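Local coordinates for protein monomethylamine methyltransferase MtmB1 (Methanosarcina barkeri, PDB 1NTH) that catalyses the transfer of the methyl group from monomethylamine to the corrinoid cofactor of its partner protein MtmC in methanogenesis from methylamine, at residues F67-E72 with T274-V279; F102-G107 with V111-R116; K121-V126 with E388-T393; P142-Y147 with D154-G159; P174-A179 with S209-I214. All blocks are in the same frame, centred on the assembly; numbering follows the deposited sequence. Where two conformers were deposited one is given.

How the contacts relate
Contacts 1, 4 and 5 are buried, while contacts 2 and 3 are only partly so. All but contact 1 also touch other subunits. Contacts 3 and 4 hold the same barrel sheet: strands 125-128 and 155-156 are neighbours in it, and Val126 O probably accepts from Asp154 N. Contact 2 is a hairpin beside them, probably bonded to contact 3 through Arg116 NE to Ala122 O. Contact 1 stands apart, its centre at least 29 Å from the other centres. The chemistry differs with place. Contact 1 is apolar, between outer helices. Contact 2 combines backbone pairing with an aromatic face, contact 3 charge with small apolar packing. Contact 4 has one imidazole bond, contact 5 a buried carboxylate.

Contact 1 of 5, residues F67-E72 with T274-V279; sequences FEMLLE and TTIVDV
Met69 and Ile276 carry this contact, and their side chains cross at about a right angle. The helix of 67-72 sends Met69 toward the helix of 274-279. The CG of Met69 lies opposite the backbone N (chi1 -177°), and this carries the chain toward the other helix. A bend at chi2 (77°) then turns the sulfur aside. One methyl branch of Ile276 receives this chain. Its CG2 meets Met69 CB at 3.8 Å, with Met69 CG and SD a little further off. The methyl sits across the inner part of the methionine chain. The end of the chain passes on to the next residue, where Met69 CE lies 4.2 Å from Val277 CG2. Met69 has two conformers, so this longer touch of Met69 CE is doubtful. The closest backbone approach is between Met69 CA and Val277 CA, 7.1 Å apart. All these side chains are buried and apolar, and dispersion is the force between them. This is plain helix-to-helix packing in a TIM barrel protein. In the chain, helix 271-288 follows strand 263-264 and precedes strand 293-300 of the parallel sheet. It is backed by helix 309-325 through Ile314. Helix 56-73 packs against helix 24-42, where Met69 also touches Ile32, Lys35 and Leu39, and its Phe67 faces helix 88-95.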
# COMPACT_ATOMS: atom_id res chain seq x y z
N PHE A 67 10.77 -15.86 39.68
CA PHE A 67 9.51 -15.15 39.85
C PHE A 67 9.57 -14.33 41.14
O PHE A 67 9.23 -13.14 41.15
CB PHE A 67 8.35 -16.15 39.94
CG PHE A 67 6.98 -15.51 39.95
CD1 PHE A 67 6.16 -15.58 38.83
CD2 PHE A 67 6.51 -14.86 41.09
CE1 PHE A 67 4.88 -15.01 38.84
CE2 PHE A 67 5.24 -14.29 41.11
CZ PHE A 67 4.42 -14.37 39.99
N GLU A 68 10.03 -14.96 42.22
CA GLU A 68 10.11 -14.28 43.51
C GLU A 68 11.13 -13.15 43.50
O GLU A 68 10.94 -12.13 44.16
CB GLU A 68 10.47 -15.30 44.60
CG GLU A 68 10.17 -14.81 46.01
CD GLU A 68 10.52 -15.84 47.08
OE1 GLU A 68 10.31 -17.05 46.83
OE2 GLU A 68 10.99 -15.44 48.16
N MET A 69 12.22 -13.33 42.76
CA MET A 69 13.24 -12.30 42.66
C MET A 69 12.60 -11.03 42.08
O MET A 69 12.75 -9.94 42.62
CB MET A 69 14.36 -12.78 41.73
CG MET A 69 15.53 -11.82 41.57
SD MET A 69 16.65 -11.85 42.98
CE MET A 69 17.68 -10.45 42.61
N LEU A 70 11.87 -11.19 40.98
CA LEU A 70 11.23 -10.05 40.34
C LEU A 70 10.16 -9.42 41.24
O LEU A 70 10.09 -8.20 41.36
CB LEU A 70 10.60 -10.48 39.01
CG LEU A 70 10.01 -9.35 38.16
CD1 LEU A 70 11.09 -8.35 37.78
CD2 LEU A 70 9.38 -9.95 36.90
N LEU A 71 9.35 -10.26 41.86
CA LEU A 71 8.28 -9.79 42.73
C LEU A 71 8.76 -9.04 43.98
O LEU A 71 8.21 -8.00 44.33
CB LEU A 71 7.40 -10.97 43.16
CG LEU A 71 6.30 -10.64 44.18
CD1 LEU A 71 5.29 -9.68 43.57
CD2 LEU A 71 5.62 -11.92 44.62
N GLU A 72 9.78 -9.57 44.63
CA GLU A 72 10.29 -8.97 45.86
C GLU A 72 11.22 -7.77 45.66
O GLU A 72 11.18 -6.81 46.44
CB GLU A 72 11.01 -10.02 46.71
CG GLU A 72 10.10 -11.14 47.18
CD GLU A 72 8.97 -10.65 48.06
OE1 GLU A 72 9.24 -9.92 49.03
OE2 GLU A 72 7.80 -11.00 47.78
N THR A 274 23.03 -15.81 39.17
CA THR A 274 22.86 -15.09 37.92
C THR A 274 21.71 -15.68 37.10
O THR A 274 21.04 -14.97 36.36
CB THR A 274 24.16 -15.12 37.08
OG1 THR A 274 25.24 -14.56 37.85
CG2 THR A 274 24.01 -14.30 35.81
N THR A 275 21.48 -16.98 37.26
CA THR A 275 20.40 -17.64 36.53
C THR A 275 19.05 -17.21 37.09
O THR A 275 18.07 -17.06 36.36
CB THR A 275 20.54 -19.18 36.59
OG1 THR A 275 21.87 -19.54 36.18
CG2 THR A 275 19.53 -19.85 35.65
N ILE A 276 18.99 -17.00 38.41
CA ILE A 276 17.76 -16.54 39.04
C ILE A 276 17.42 -15.17 38.44
O ILE A 276 16.27 -14.90 38.09
CB ILE A 276 17.94 -16.39 40.57
CG1 ILE A 276 18.07 -17.77 41.21
CG2 ILE A 276 16.77 -15.62 41.18
CD1 ILE A 276 18.37 -17.73 42.71
N VAL A 277 18.43 -14.32 38.30
CA VAL A 277 18.24 -13.00 37.72
C VAL A 277 17.80 -13.14 36.27
O VAL A 277 16.91 -12.42 35.81
CB VAL A 277 19.55 -12.17 37.77
CG1 VAL A 277 19.44 -10.94 36.87
CG2 VAL A 277 19.82 -11.73 39.20
N ASP A 278 18.42 -14.07 35.55
CA ASP A 278 18.10 -14.30 34.14
C ASP A 278 16.63 -14.67 33.98
O ASP A 278 15.94 -14.14 33.11
CB ASP A 278 18.99 -15.41 33.58
CG ASP A 278 19.02 -15.41 32.06
OD1 ASP A 278 18.26 -14.63 31.45
OD2 ASP A 278 19.81 -16.19 31.49
N VAL A 279 16.14 -15.59 34.81
CA VAL A 279 14.74 -15.99 34.73
C VAL A 279 13.87 -14.77 35.03
O VAL A 279 12.87 -14.52 34.36
CB VAL A 279 14.42 -17.13 35.74
CG1 VAL A 279 12.91 -17.35 35.83
CG2 VAL A 279 15.11 -18.41 35.29

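Contact 2 of 5, residues F102-G107 with V111-R116; sequences FVLGTG and VNVRKR
Val113 lies over one face of the Phe102 ring. Its CB sits 3.9 Å from the ring centroid, 19° off the normal, a CH-pi contact. Both methyls lie on the same side of the ring, over its rim: Val113 CG2 meets Phe102 CE1 at 3.5 Å, and CG1 meets Phe102 CZ at 3.8 Å. The Phe102 torsion (chi1 58°) sets CG between the backbone N and carbonyl carbon, which turns a face of the ring to Val113. Cut back to an alanine, this position would probably leave Val113 without its aromatic cover and open a gap beside Leu104. Leu104 CD1 reaches Val113 CG2 at 3.8 Å, and Leu104 CG lies at the ring edge. Val111 continues this apolar face.

Between the faces runs an antiparallel beta hairpin. Phe102 with Val113 and Leu104 with Val111 are hydrogen-bonded pairs, each with two bonds. Val113 N to Phe102 O is 2.8 Å, and Val111 N to Leu104 O is 2.9 Å. Val103 with Asn112 is the non-hydrogen-bonded pair on the other face. There Val103 CG2 packs on Asn112 ND2, which also donates to a water at 2.9 Å. Arg114 pairs with Glu101 of a second subunit. The hairpin thus has an apolar face within its own chain and a mixed one, with Val103 beside Asn112 and Arg114, toward a second subunit.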
# COMPACT_ATOMS: atom_id res chain seq x y z
N PHE A 102 4.99 -15.52 15.83
CA PHE A 102 4.98 -14.35 14.97
C PHE A 102 5.80 -14.61 13.72
O PHE A 102 6.52 -15.61 13.63
CB PHE A 102 5.49 -13.10 15.71
CG PHE A 102 6.88 -13.24 16.27
CD1 PHE A 102 8.00 -13.02 15.47
CD2 PHE A 102 7.07 -13.58 17.61
CE1 PHE A 102 9.29 -13.14 16.00
CE2 PHE A 102 8.35 -13.70 18.15
CZ PHE A 102 9.46 -13.48 17.34
N VAL A 103 5.66 -13.72 12.74
CA VAL A 103 6.37 -13.84 11.48
C VAL A 103 7.38 -12.70 11.35
O VAL A 103 7.09 -11.55 11.68
CB VAL A 103 5.39 -13.77 10.29
CG1 VAL A 103 6.16 -13.71 8.98
CG2 VAL A 103 4.47 -14.98 10.31
N LEU A 104 8.58 -13.04 10.87
CA LEU A 104 9.62 -12.04 10.64
C LEU A 104 9.89 -12.00 9.14
O LEU A 104 9.87 -13.04 8.48
CB LEU A 104 10.92 -12.43 11.38
CG LEU A 104 10.86 -12.38 12.90
CD1 LEU A 104 12.17 -12.89 13.48
CD2 LEU A 104 10.60 -10.94 13.36
N GLY A 105 10.12 -10.81 8.61
CA GLY A 105 10.37 -10.68 7.19
C GLY A 105 9.08 -10.65 6.40
O GLY A 105 7.99 -10.68 6.96
N THR A 106 9.21 -10.60 5.08
CA THR A 106 8.04 -10.53 4.21
C THR A 106 8.27 -11.31 2.92
O THR A 106 9.38 -11.75 2.62
CB THR A 106 7.74 -9.06 3.82
OG1 THR A 106 8.87 -8.50 3.14
CG2 THR A 106 7.43 -8.22 5.05
N GLY A 107 7.20 -11.50 2.15
CA GLY A 107 7.30 -12.22 0.90
C GLY A 107 7.81 -13.64 1.05
O GLY A 107 7.57 -14.30 2.06
N VAL A 111 9.72 -15.78 7.67
CA VAL A 111 9.87 -17.01 8.43
C VAL A 111 8.97 -16.99 9.66
O VAL A 111 8.72 -15.93 10.25
CB VAL A 111 11.33 -17.26 8.89
CG1 VAL A 111 12.22 -17.46 7.68
CG2 VAL A 111 11.83 -16.09 9.73
N ASN A 112 8.48 -18.16 10.04
CA ASN A 112 7.62 -18.28 11.21
C ASN A 112 8.43 -18.61 12.44
O ASN A 112 9.29 -19.50 12.42
CB ASN A 112 6.58 -19.38 11.01
CG ASN A 112 5.66 -19.11 9.84
OD1 ASN A 112 5.91 -19.57 8.72
ND2 ASN A 112 4.60 -18.36 10.08
N VAL A 113 8.17 -17.88 13.52
CA VAL A 113 8.85 -18.12 14.78
C VAL A 113 7.83 -18.74 15.72
O VAL A 113 6.86 -18.08 16.11
CB VAL A 113 9.39 -16.81 15.40
CG1 VAL A 113 10.13 -17.12 16.71
CG2 VAL A 113 10.31 -16.11 14.42
N ARG A 114 8.04 -20.01 16.07
CA ARG A 114 7.13 -20.72 16.96
C ARG A 114 7.92 -21.32 18.12
O ARG A 114 9.13 -21.49 18.04
CB ARG A 114 6.39 -21.82 16.19
CG ARG A 114 5.58 -21.28 15.01
CD ARG A 114 4.64 -22.32 14.43
NE ARG A 114 3.83 -21.79 13.34
CZ ARG A 114 4.08 -21.98 12.05
NH1 ARG A 114 5.14 -22.70 11.67
NH2 ARG A 114 3.29 -21.46 11.13
N LYS A 115 7.22 -21.64 19.21
CA LYS A 115 7.88 -22.19 20.39
C LYS A 115 8.62 -23.51 20.19
O LYS A 115 8.17 -24.39 19.44
CB LYS A 115 6.88 -22.35 21.53
CG LYS A 115 7.53 -22.87 22.82
CD LYS A 115 6.54 -23.06 23.96
CE LYS A 115 7.26 -23.57 25.20
NZ LYS A 115 6.33 -23.77 26.34
N ARG A 116 9.76 -23.64 20.86
CA ARG A 116 10.56 -24.86 20.83
C ARG A 116 10.69 -25.35 22.26
O ARG A 116 10.78 -24.56 23.20
CB ARG A 116 11.97 -24.60 20.28
CG ARG A 116 12.04 -24.34 18.79
CD ARG A 116 13.49 -24.26 18.30
NE ARG A 116 14.19 -25.54 18.36
CZ ARG A 116 15.12 -25.86 19.26
NH1 ARG A 116 15.49 -24.98 20.19
NH2 ARG A 116 15.69 -27.06 19.23
O HOH W 1 4.11 -17.63 12.89

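Contact 3 of 5, residues K121-V126 with E388-T393; sequences KAKPIV and EVARAT
Arg391 touches Lys123 at its base and holds a flat guanidinium group further out. One face of that group looks onto Glu388 O, 4.1 Å above the plane and over its centre. At the edge, in plane, lie the Glu388 carboxylate carbon and a water. Arg391 NH2 makes a salt bridge to Glu388 OE2 at 3.0 Å, nearly straight at 171°. It meets OE2 on the anti side, 35° out of the carboxylate plane. The bend at chi3 (67°) curls the arginine back over its own helix for this.

Lys123 comes across from the loop before strand 125-128. Its chain is extended, and CE rests on the helix, 4.1 Å from Arg391 CB. Arg391 and Lys123 side chains pass at a slant. Next to them Pro124 CG packs on Ala390 CB at 4.0 Å. The small Ala390 CB lets Pro124 CG and Lys123 CE come close to the helix. The same water accepts from Lys123 NZ at 2.7 Å and Arg391 NH1 at 2.8 Å.

Glu152 completes the group, forming salt bridges to both Lys123 NZ and Arg391 NH1. Glu388 OE2 also pairs with Arg448, and Arg391 NH2 with Phe458 O, at the C-terminal residue. The two positive groups are probably balanced by Glu152, which both engage, and by Glu388 at Arg391. The chemistry is a charge network beside a small apolar patch, and it ties helix 380-393 to the start of a barrel strand.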
# COMPACT_ATOMS: atom_id res chain seq x y z
N LYS A 121 13.01 -31.31 18.11
CA LYS A 121 13.50 -31.80 16.82
C LYS A 121 13.57 -30.64 15.82
O LYS A 121 14.35 -30.68 14.87
CB LYS A 121 12.56 -32.87 16.25
CG LYS A 121 12.46 -34.15 17.07
CD LYS A 121 13.68 -35.04 16.90
CE LYS A 121 13.47 -36.37 17.60
NZ LYS A 121 14.62 -37.29 17.41
N ALA A 122 12.75 -29.63 16.03
CA ALA A 122 12.73 -28.47 15.14
C ALA A 122 13.98 -27.62 15.35
O ALA A 122 14.47 -27.49 16.47
CB ALA A 122 11.48 -27.64 15.39
N LYS A 123 14.47 -27.04 14.27
CA LYS A 123 15.66 -26.19 14.32
C LYS A 123 15.28 -24.76 14.69
O LYS A 123 14.24 -24.25 14.27
CB LYS A 123 16.35 -26.20 12.96
CG LYS A 123 17.64 -25.39 12.88
CD LYS A 123 18.14 -25.34 11.44
CE LYS A 123 19.48 -24.63 11.34
NZ LYS A 123 19.91 -24.46 9.91
N PRO A 124 16.10 -24.09 15.50
CA PRO A 124 15.75 -22.71 15.84
C PRO A 124 15.99 -21.80 14.64
O PRO A 124 16.61 -22.20 13.65
CB PRO A 124 16.68 -22.39 17.01
CG PRO A 124 17.86 -23.26 16.76
CD PRO A 124 17.23 -24.56 16.32
N ILE A 125 15.48 -20.58 14.73
CA ILE A 125 15.66 -19.59 13.68
C ILE A 125 17.08 -19.06 13.80
O ILE A 125 17.55 -18.76 14.90
CB ILE A 125 14.66 -18.42 13.85
CG1 ILE A 125 13.24 -18.91 13.58
CG2 ILE A 125 15.04 -17.26 12.94
CD1 ILE A 125 13.05 -19.54 12.21
N VAL A 126 17.77 -18.95 12.67
CA VAL A 126 19.14 -18.46 12.65
C VAL A 126 19.16 -16.98 12.25
O VAL A 126 18.91 -16.63 11.10
CB VAL A 126 20.01 -19.27 11.67
CG1 VAL A 126 21.43 -18.70 11.62
CG2 VAL A 126 20.04 -20.73 12.09
N GLU A 388 24.66 -24.67 11.10
CA GLU A 388 24.90 -26.10 10.87
C GLU A 388 24.90 -26.87 12.18
O GLU A 388 24.37 -27.98 12.26
CB GLU A 388 26.23 -26.32 10.15
CG GLU A 388 26.20 -26.00 8.67
CD GLU A 388 27.10 -26.92 7.87
OE1 GLU A 388 28.33 -26.69 7.85
OE2 GLU A 388 26.58 -27.87 7.26
N VAL A 389 25.49 -26.28 13.20
CA VAL A 389 25.56 -26.91 14.51
C VAL A 389 24.16 -27.02 15.12
O VAL A 389 23.84 -28.00 15.78
CB VAL A 389 26.49 -26.13 15.45
CG1 VAL A 389 26.40 -26.68 16.87
CG2 VAL A 389 27.93 -26.25 14.95
N ALA A 390 23.32 -26.01 14.88
CA ALA A 390 21.96 -26.04 15.40
C ALA A 390 21.20 -27.21 14.77
O ALA A 390 20.46 -27.92 15.45
CB ALA A 390 21.25 -24.72 15.11
N ARG A 391 21.39 -27.40 13.47
CA ARG A 391 20.72 -28.49 12.77
C ARG A 391 21.18 -29.83 13.35
O ARG A 391 20.37 -30.72 13.59
CB ARG A 391 21.04 -28.45 11.27
CG ARG A 391 20.35 -29.55 10.48
CD ARG A 391 20.81 -29.59 9.03
NE ARG A 391 22.20 -30.00 8.91
CZ ARG A 391 23.19 -29.20 8.52
NH1 ARG A 391 22.93 -27.93 8.21
NH2 ARG A 391 24.43 -29.66 8.43
N ALA A 392 22.48 -29.96 13.56
CA ALA A 392 23.06 -31.19 14.09
C ALA A 392 22.59 -31.49 15.52
O ALA A 392 22.41 -32.65 15.89
CB ALA A 392 24.58 -31.11 14.05
N THR A 393 22.40 -30.44 16.31
CA THR A 393 21.98 -30.59 17.71
C THR A 393 20.50 -30.89 17.89
O THR A 393 20.11 -31.60 18.83
CB THR A 393 22.33 -29.31 18.51
OG1 THR A 393 23.73 -29.05 18.40
CG2 THR A 393 21.96 -29.48 19.98
O HOH W 2 20.56 -26.49 8.20

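Contact 4 of 5, residues P142-Y147 with D154-G159; sequences PVHMSY and DTIVNG
His144 meets Ile156 because its ring leaves opposite the carbonyl carbon (chi1 -72°), while Ile156 sends CG2, anti to its backbone N, to the ring and CG1 carries CD1 to Tyr147. The motif is a beta-alpha-beta crossover of the TIM barrel. Strand 125-128 leads to helix 140-148, and the chain returns in the parallel neighbour 155-156. The imidazole stands on edge to the returning chain. Ile156 CG2 lies in its plane, 4.0 Å from His144 CD2. One turn on, Tyr147 CB rests on Ile156 CD1 at 3.8 Å, so both branches of the isoleucine meet the helix.

His144 also supplies the polar link. ND1 binds Phe140 O of its own helix, which fixes the ring rotation, while NE2 points at the loop after the strand. With an alanine in its place, Gly159 N would probably lose this acceptor and the helix its polar tie to the loop. Ile187 of helix 174-193 packs against the same histidine. Asn158, beside the bond, is held by Glu183 of that helix. The polar tie is Gly159 N to His144 NE2: 3.0 Å, angle 143°, with the nitrogen only 1° out of the ring plane.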
# COMPACT_ATOMS: atom_id res chain seq x y z
N PRO A 142 28.43 -5.09 1.79
CA PRO A 142 29.09 -6.38 1.54
C PRO A 142 29.12 -7.27 2.78
O PRO A 142 28.84 -8.47 2.70
CB PRO A 142 30.50 -5.96 1.11
CG PRO A 142 30.25 -4.68 0.39
CD PRO A 142 29.26 -3.98 1.29
N VAL A 143 29.46 -6.70 3.93
CA VAL A 143 29.51 -7.48 5.15
C VAL A 143 28.17 -8.13 5.46
O VAL A 143 28.10 -9.31 5.78
CB VAL A 143 29.95 -6.62 6.36
CG1 VAL A 143 29.71 -7.37 7.66
CG2 VAL A 143 31.43 -6.26 6.23
N HIS A 144 27.09 -7.36 5.36
CA HIS A 144 25.79 -7.94 5.65
C HIS A 144 25.38 -8.93 4.57
O HIS A 144 24.69 -9.91 4.85
CB HIS A 144 24.74 -6.85 5.84
CG HIS A 144 24.90 -6.09 7.12
ND1 HIS A 144 25.77 -5.03 7.25
CD2 HIS A 144 24.36 -6.28 8.34
CE1 HIS A 144 25.76 -4.61 8.50
NE2 HIS A 144 24.91 -5.35 9.19
N MET A 145 25.82 -8.69 3.34
CA MET A 145 25.50 -9.61 2.26
C MET A 145 26.10 -10.98 2.55
O MET A 145 25.56 -12.00 2.14
CB MET A 145 26.01 -9.07 0.92
CG MET A 145 25.20 -9.56 -0.27
SD MET A 145 25.82 -9.01 -1.88
CE MET A 145 25.84 -7.24 -1.67
N SER A 146 27.23 -11.00 3.25
CA SER A 146 27.88 -12.27 3.55
C SER A 146 27.00 -13.17 4.41
O SER A 146 27.22 -14.38 4.49
CB SER A 146 29.24 -12.06 4.23
OG SER A 146 29.12 -11.71 5.60
N TYR A 147 25.99 -12.59 5.07
CA TYR A 147 25.08 -13.38 5.88
C TYR A 147 23.85 -13.75 5.06
O TYR A 147 23.39 -14.89 5.11
CB TYR A 147 24.63 -12.60 7.12
CG TYR A 147 25.76 -12.27 8.06
CD1 TYR A 147 26.54 -11.14 7.87
CD2 TYR A 147 26.05 -13.11 9.14
CE1 TYR A 147 27.59 -10.84 8.73
CE2 TYR A 147 27.10 -12.82 10.01
CZ TYR A 147 27.86 -11.68 9.80
OH TYR A 147 28.88 -11.36 10.67
N ASP A 154 18.36 -17.08 8.44
CA ASP A 154 16.94 -16.78 8.24
C ASP A 154 16.61 -15.29 8.30
O ASP A 154 15.80 -14.79 7.51
CB ASP A 154 16.10 -17.50 9.29
CG ASP A 154 16.19 -19.00 9.19
OD1 ASP A 154 15.87 -19.53 8.10
OD2 ASP A 154 16.57 -19.65 10.19
N THR A 155 17.21 -14.59 9.25
CA THR A 155 17.00 -13.16 9.44
C THR A 155 18.36 -12.53 9.70
O THR A 155 19.34 -13.24 9.94
CB THR A 155 16.08 -12.86 10.64
OG1 THR A 155 16.69 -13.34 11.85
CG2 THR A 155 14.73 -13.54 10.46
N ILE A 156 18.42 -11.20 9.67
CA ILE A 156 19.68 -10.49 9.88
C ILE A 156 19.70 -9.70 11.18
O ILE A 156 18.71 -9.08 11.54
CB ILE A 156 19.95 -9.47 8.74
CG1 ILE A 156 19.98 -10.16 7.38
CG2 ILE A 156 21.26 -8.71 9.02
CD1 ILE A 156 21.09 -11.19 7.21
N VAL A 157 20.82 -9.75 11.90
CA VAL A 157 20.95 -8.92 13.10
C VAL A 157 21.96 -7.86 12.67
O VAL A 157 23.11 -8.16 12.33
CB VAL A 157 21.45 -9.71 14.34
CG1 VAL A 157 22.65 -10.58 14.01
CG2 VAL A 157 21.79 -8.71 15.45
N ASN A 158 21.51 -6.61 12.67
CA ASN A 158 22.31 -5.48 12.22
C ASN A 158 23.64 -5.18 12.90
O ASN A 158 23.81 -5.38 14.10
CB ASN A 158 21.47 -4.20 12.28
CG ASN A 158 20.19 -4.30 11.47
OD1 ASN A 158 19.90 -5.33 10.84
ND2 ASN A 158 19.40 -3.23 11.49
N GLY A 159 24.57 -4.68 12.10
CA GLY A 159 25.86 -4.27 12.61
C GLY A 159 25.73 -2.78 12.89
O GLY A 159 24.68 -2.19 12.63

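Contact 5 of 5, residues P174-A179 with S209-I214; sequences PYEVLA and SAQGNI
The first turn of helix 174-193, which holds Glu176, faces the start of helix 210-214, where Ser209 stands just before the helix as its N-cap. Glu176 leaves with CG opposite its backbone N and stays extended, which carries the carboxylate right across. Both oxygens grip the serine. Ser209 OG donates to Glu176 OE1 at 2.6 Å, and Ser209 N donates to Glu176 OE2 at 2.9 Å, almost straight at 177°. Each bond meets the syn side of its oxygen. They lie 29° and 19° out of the carboxylate plane.

The same hydroxyl then accepts from Gly212 N at 3.0 Å, closing the helix end. Gly212 has no side chain, and this lets Glu176 CD approach its CA to 3.8 Å. A water donates to Glu176 OE1 at 2.9 Å and accepts from Gln211 NE2, bridging Glu176 to Gln211.

More backbone NH groups complete the site: Lys172 N binds OE1 and Leu208 N binds OE2. A fifth subunit packs against nearby Pro174 and Gln211. The carboxylate is buried, yet each oxygen has at least two donors. These, with the start of helix 210-214 beside it, would probably favour the charged form. Its bonds link the starts of the two helices.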
# COMPACT_ATOMS: atom_id res chain seq x y z
N PRO A 174 22.16 14.88 14.43
CA PRO A 174 21.34 14.47 13.28
C PRO A 174 21.94 13.24 12.60
O PRO A 174 21.23 12.48 11.94
CB PRO A 174 21.34 15.71 12.39
CG PRO A 174 22.65 16.39 12.75
CD PRO A 174 22.66 16.26 14.25
N TYR A 175 23.24 13.03 12.78
CA TYR A 175 23.90 11.88 12.18
C TYR A 175 23.39 10.57 12.79
O TYR A 175 23.39 9.53 12.13
CB TYR A 175 25.41 11.96 12.35
CG TYR A 175 26.05 13.04 11.52
CD1 TYR A 175 26.53 14.22 12.11
CD2 TYR A 175 26.18 12.90 10.14
CE1 TYR A 175 27.12 15.21 11.35
CE2 TYR A 175 26.78 13.90 9.36
CZ TYR A 175 27.25 15.05 9.98
OH TYR A 175 27.85 16.03 9.23
N GLU A 176 22.97 10.62 14.05
CA GLU A 176 22.45 9.42 14.71
C GLU A 176 21.12 9.05 14.05
O GLU A 176 20.85 7.87 13.82
CB GLU A 176 22.23 9.66 16.21
CG GLU A 176 21.63 8.44 16.89
CD GLU A 176 21.29 8.66 18.35
OE1 GLU A 176 20.79 9.76 18.69
OE2 GLU A 176 21.50 7.73 19.15
N VAL A 177 20.30 10.06 13.77
CA VAL A 177 19.01 9.82 13.12
C VAL A 177 19.26 9.26 11.72
O VAL A 177 18.63 8.28 11.31
CB VAL A 177 18.19 11.14 13.01
CG1 VAL A 177 17.01 10.96 12.05
CG2 VAL A 177 17.66 11.53 14.39
N LEU A 178 20.17 9.89 10.98
CA LEU A 178 20.50 9.44 9.63
C LEU A 178 20.96 7.98 9.66
O LEU A 178 20.53 7.17 8.84
CB LEU A 178 21.59 10.32 9.02
CG LEU A 178 22.07 9.94 7.62
CD1 LEU A 178 20.90 9.99 6.64
CD2 LEU A 178 23.18 10.89 7.17
N ALA A 179 21.83 7.64 10.61
CA ALA A 179 22.34 6.28 10.71
C ALA A 179 21.24 5.29 11.08
O ALA A 179 21.21 4.17 10.56
CB ALA A 179 23.47 6.21 11.75
N SER A 209 20.43 6.71 21.59
CA SER A 209 19.45 7.53 22.31
C SER A 209 18.03 7.13 21.94
O SER A 209 17.81 6.43 20.94
CB SER A 209 19.64 9.01 21.98
OG SER A 209 19.23 9.28 20.65
N ALA A 210 17.07 7.58 22.74
CA ALA A 210 15.67 7.28 22.47
C ALA A 210 15.26 7.90 21.14
O ALA A 210 14.62 7.25 20.32
CB ALA A 210 14.80 7.83 23.59
N GLN A 211 15.65 9.15 20.91
CA GLN A 211 15.27 9.81 19.66
C GLN A 211 15.87 9.09 18.46
O GLN A 211 15.23 8.98 17.42
CB GLN A 211 15.68 11.29 19.67
CG GLN A 211 17.17 11.57 19.67
CD GLN A 211 17.46 12.99 20.11
OE1 GLN A 211 17.04 13.40 21.19
NE2 GLN A 211 18.17 13.74 19.28
N GLY A 212 17.09 8.57 18.61
CA GLY A 212 17.71 7.86 17.52
C GLY A 212 16.99 6.56 17.21
O GLY A 212 16.70 6.25 16.05
N ASN A 213 16.68 5.78 18.25
CA ASN A 213 15.99 4.52 18.05
C ASN A 213 14.59 4.71 17.48
O ASN A 213 14.14 3.94 16.62
CB ASN A 213 15.89 3.74 19.37
CG ASN A 213 17.25 3.30 19.88
OD1 ASN A 213 18.08 2.81 19.12
ND2 ASN A 213 17.49 3.46 21.18
N ILE A 214 13.90 5.74 17.95
CA ILE A 214 12.54 6.02 17.50
C ILE A 214 12.47 6.44 16.03
O ILE A 214 11.44 6.25 15.37
CB ILE A 214 11.89 7.09 18.43
CG1 ILE A 214 11.65 6.46 19.80
CG2 ILE A 214 10.58 7.61 17.84
CD1 ILE A 214 11.21 7.44 20.88
O HOH W 3 19.62 12.07 17.41